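Side-chain contact in beta-1,4-galactanase (Thielavia heterothallica, PDB 1HJS), which hydrolyses beta-1,4-galactosidic linkages of type I arabinogalactans as a family 53 glycoside hydrolase of clan GH-A: residues Ser11-Glu16 and Leu59-Ala64. Numbering follows the deposited sequence.
Sequences SVVVEE and LDYNIA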
loop_
_atom_site.group_PDB
_atom_site.type_symbol
_atom_site.label_atom_id
_atom_site.label_comp_id
_atom_site.label_asym_id
_atom_site.label_seq_id
_atom_site.Cartn_x
_atom_site.Cartn_y
_atom_site.Cartn_z
ATOM N N SER A 11 -5.087 10.028 3.691
ATOM C CA SER A 11 -5.143 11.331 4.356
ATOM C C SER A 11 -6.215 12.296 3.851
ATOM O O SER A 11 -6.333 13.402 4.379
ATOM C CB SER A 11 -3.798 12.030 4.213
ATOM O OG SER A 11 -3.602 12.409 2.861
ATOM N N VAL A 12 -6.983 11.898 2.842
ATOM C CA VAL A 12 -7.995 12.792 2.278
ATOM C C VAL A 12 -8.856 13.564 3.286
ATOM O O VAL A 12 -8.900 14.793 3.235
ATOM C CB VAL A 12 -8.916 12.048 1.274
ATOM C CG1 VAL A 12 -9.645 10.900 1.956
ATOM C CG2 VAL A 12 -9.914 13.042 0.656
ATOM N N VAL A 13 -9.532 12.868 4.195
ATOM C CA VAL A 13 -10.378 13.549 5.173
ATOM C C VAL A 13 -9.557 14.369 6.168
ATOM O O VAL A 13 -9.984 15.435 6.611
ATOM C CB VAL A 13 -11.286 12.542 5.929
ATOM C CG1 VAL A 13 -11.884 13.191 7.174
ATOM C CG2 VAL A 13 -12.408 12.084 5.003
ATOM N N VAL A 14 -8.375 13.876 6.519
ATOM C CA VAL A 14 -7.520 14.611 7.442
ATOM C C VAL A 14 -7.192 15.967 6.818
ATOM O O VAL A 14 -7.233 17.000 7.487
ATOM C CB VAL A 14 -6.203 13.841 7.725
ATOM C CG1 VAL A 14 -5.225 14.733 8.487
ATOM C CG2 VAL A 14 -6.499 12.594 8.546
ATOM N N GLU A 15 -6.879 15.956 5.524
ATOM C CA GLU A 15 -6.546 17.185 4.810
ATOM C C GLU A 15 -7.748 18.098 4.588
ATOM O O GLU A 15 -7.635 19.314 4.720
ATOM C CB GLU A 15 -5.890 16.853 3.468
ATOM C CG GLU A 15 -4.454 16.368 3.598
ATOM C CD GLU A 15 -3.495 17.470 4.031
ATOM O OE1 GLU A 15 -3.758 18.135 5.054
ATOM O OE2 GLU A 15 -2.469 17.667 3.343
ATOM N N GLU A 16 -8.895 17.521 4.249
ATOM C CA GLU A 16 -10.087 18.332 4.040
ATOM C C GLU A 16 -10.441 19.031 5.349
ATOM O O GLU A 16 -10.826 20.199 5.353
ATOM C CB GLU A 16 -11.251 17.457 3.563
ATOM C CG GLU A 16 -10.972 16.776 2.230
ATOM C CD GLU A 16 -12.083 15.844 1.790
ATOM O OE1 GLU A 16 -12.807 15.315 2.658
ATOM O OE2 GLU A 16 -12.214 15.621 0.569
ATOM N N LEU A 59 -11.603 2.055 11.318
ATOM C CA LEU A 59 -12.563 1.493 10.372
ATOM C C LEU A 59 -13.673 2.445 9.921
ATOM O O LEU A 59 -14.024 2.468 8.739
ATOM C CB LEU A 59 -13.170 0.200 10.931
ATOM C CG LEU A 59 -13.885 -0.684 9.901
ATOM C CD1 LEU A 59 -12.944 -1.015 8.742
ATOM C CD2 LEU A 59 -14.364 -1.960 10.571
ATOM N N ASP A 60 -14.228 3.224 10.845
ATOM C CA ASP A 60 -15.289 4.163 10.477
ATOM C C ASP A 60 -14.776 5.183 9.471
ATOM O O ASP A 60 -15.458 5.520 8.506
ATOM C CB ASP A 60 -15.822 4.902 11.705
ATOM C CG ASP A 60 -16.688 4.023 12.586
ATOM O OD1 ASP A 60 -17.300 3.071 12.056
ATOM O OD2 ASP A 60 -16.765 4.298 13.799
ATOM N N TYR A 61 -13.571 5.682 9.720
ATOM C CA TYR A 61 -12.937 6.660 8.844
ATOM C C TYR A 61 -12.806 6.064 7.449
ATOM O O TYR A 61 -13.112 6.710 6.448
ATOM C CB TYR A 61 -11.555 7.017 9.408
ATOM C CG TYR A 61 -10.731 7.962 8.560
ATOM C CD1 TYR A 61 -10.033 7.507 7.441
ATOM C CD2 TYR A 61 -10.630 9.313 8.894
ATOM C CE1 TYR A 61 -9.247 8.380 6.675
ATOM C CE2 TYR A 61 -9.853 10.189 8.140
ATOM C CZ TYR A 61 -9.165 9.721 7.034
ATOM O OH TYR A 61 -8.411 10.602 6.285
ATOM N N ASN A 62 -12.365 4.813 7.392
ATOM C CA ASN A 62 -12.182 4.118 6.127
ATOM C C ASN A 62 -13.476 3.780 5.398
ATOM O O ASN A 62 -13.526 3.808 4.170
ATOM C CB ASN A 62 -11.359 2.857 6.360
ATOM C CG ASN A 62 -9.877 3.137 6.331
ATOM O OD1 ASN A 62 -9.300 3.331 5.263
ATOM N ND2 ASN A 62 -9.256 3.186 7.506
ATOM N N ILE A 63 -14.523 3.451 6.144
ATOM C CA ILE A 63 -15.795 3.142 5.505
ATOM C C ILE A 63 -16.345 4.420 4.881
ATOM O O ILE A 63 -16.889 4.403 3.779
ATOM C CB ILE A 63 -16.806 2.551 6.523
ATOM C CG1 ILE A 63 -16.394 1.114 6.861
ATOM C CG2 ILE A 63 -18.226 2.585 5.947
ATOM C CD1 ILE A 63 -17.199 0.472 7.969
ATOM N N ALA A 64 -16.175 5.539 5.575
ATOM C CA ALA A 64 -16.664 6.815 5.061
ATOM C C ALA A 64 -16.013 7.180 3.723
ATOM O O ALA A 64 -16.710 7.533 2.767
ATOM C CB ALA A 64 -16.428 7.920 6.081
#
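Tyr61 reaches from helix 59-71 to the first turn of helix 12-17 and sets its hydroxyl against backbone amides there, a worked example of a side chain serving a helix N-terminus. Its OH accepts a hydrogen bond from Val14 N at 3.3 Å, with an N-H...O angle of 143°, and a weak, more bent one from Val13 N. The same oxygen is hydrogen-bonded to Ser10 O, just ahead of the helix, so three main-chain groups hold this buried polar atom. With CG anti to the backbone N (chi1 176°), the ring spans the distance between two helix segments whose axes pass 11.4 Å apart, nearly perpendicular. Val13 comes from the opposite direction and lies obliquely to the ring: its CB is 3.5 Å from Tyr61 CE2, and its CG1 approaches the same carbon. Val14 crosses the tyrosine at about a right angle, bringing CG2 to 3.6 Å from Tyr61 OH, while Tyr57 packs edge-to-face with the ring. A phenylalanine here would probably leave the Val14 amide and the Ser10 carbonyl without their hydroxyl partner and open a gap beside Val14 CG2. In this TIM barrel, the contact joins the short helix following the first strand to the helix following the second.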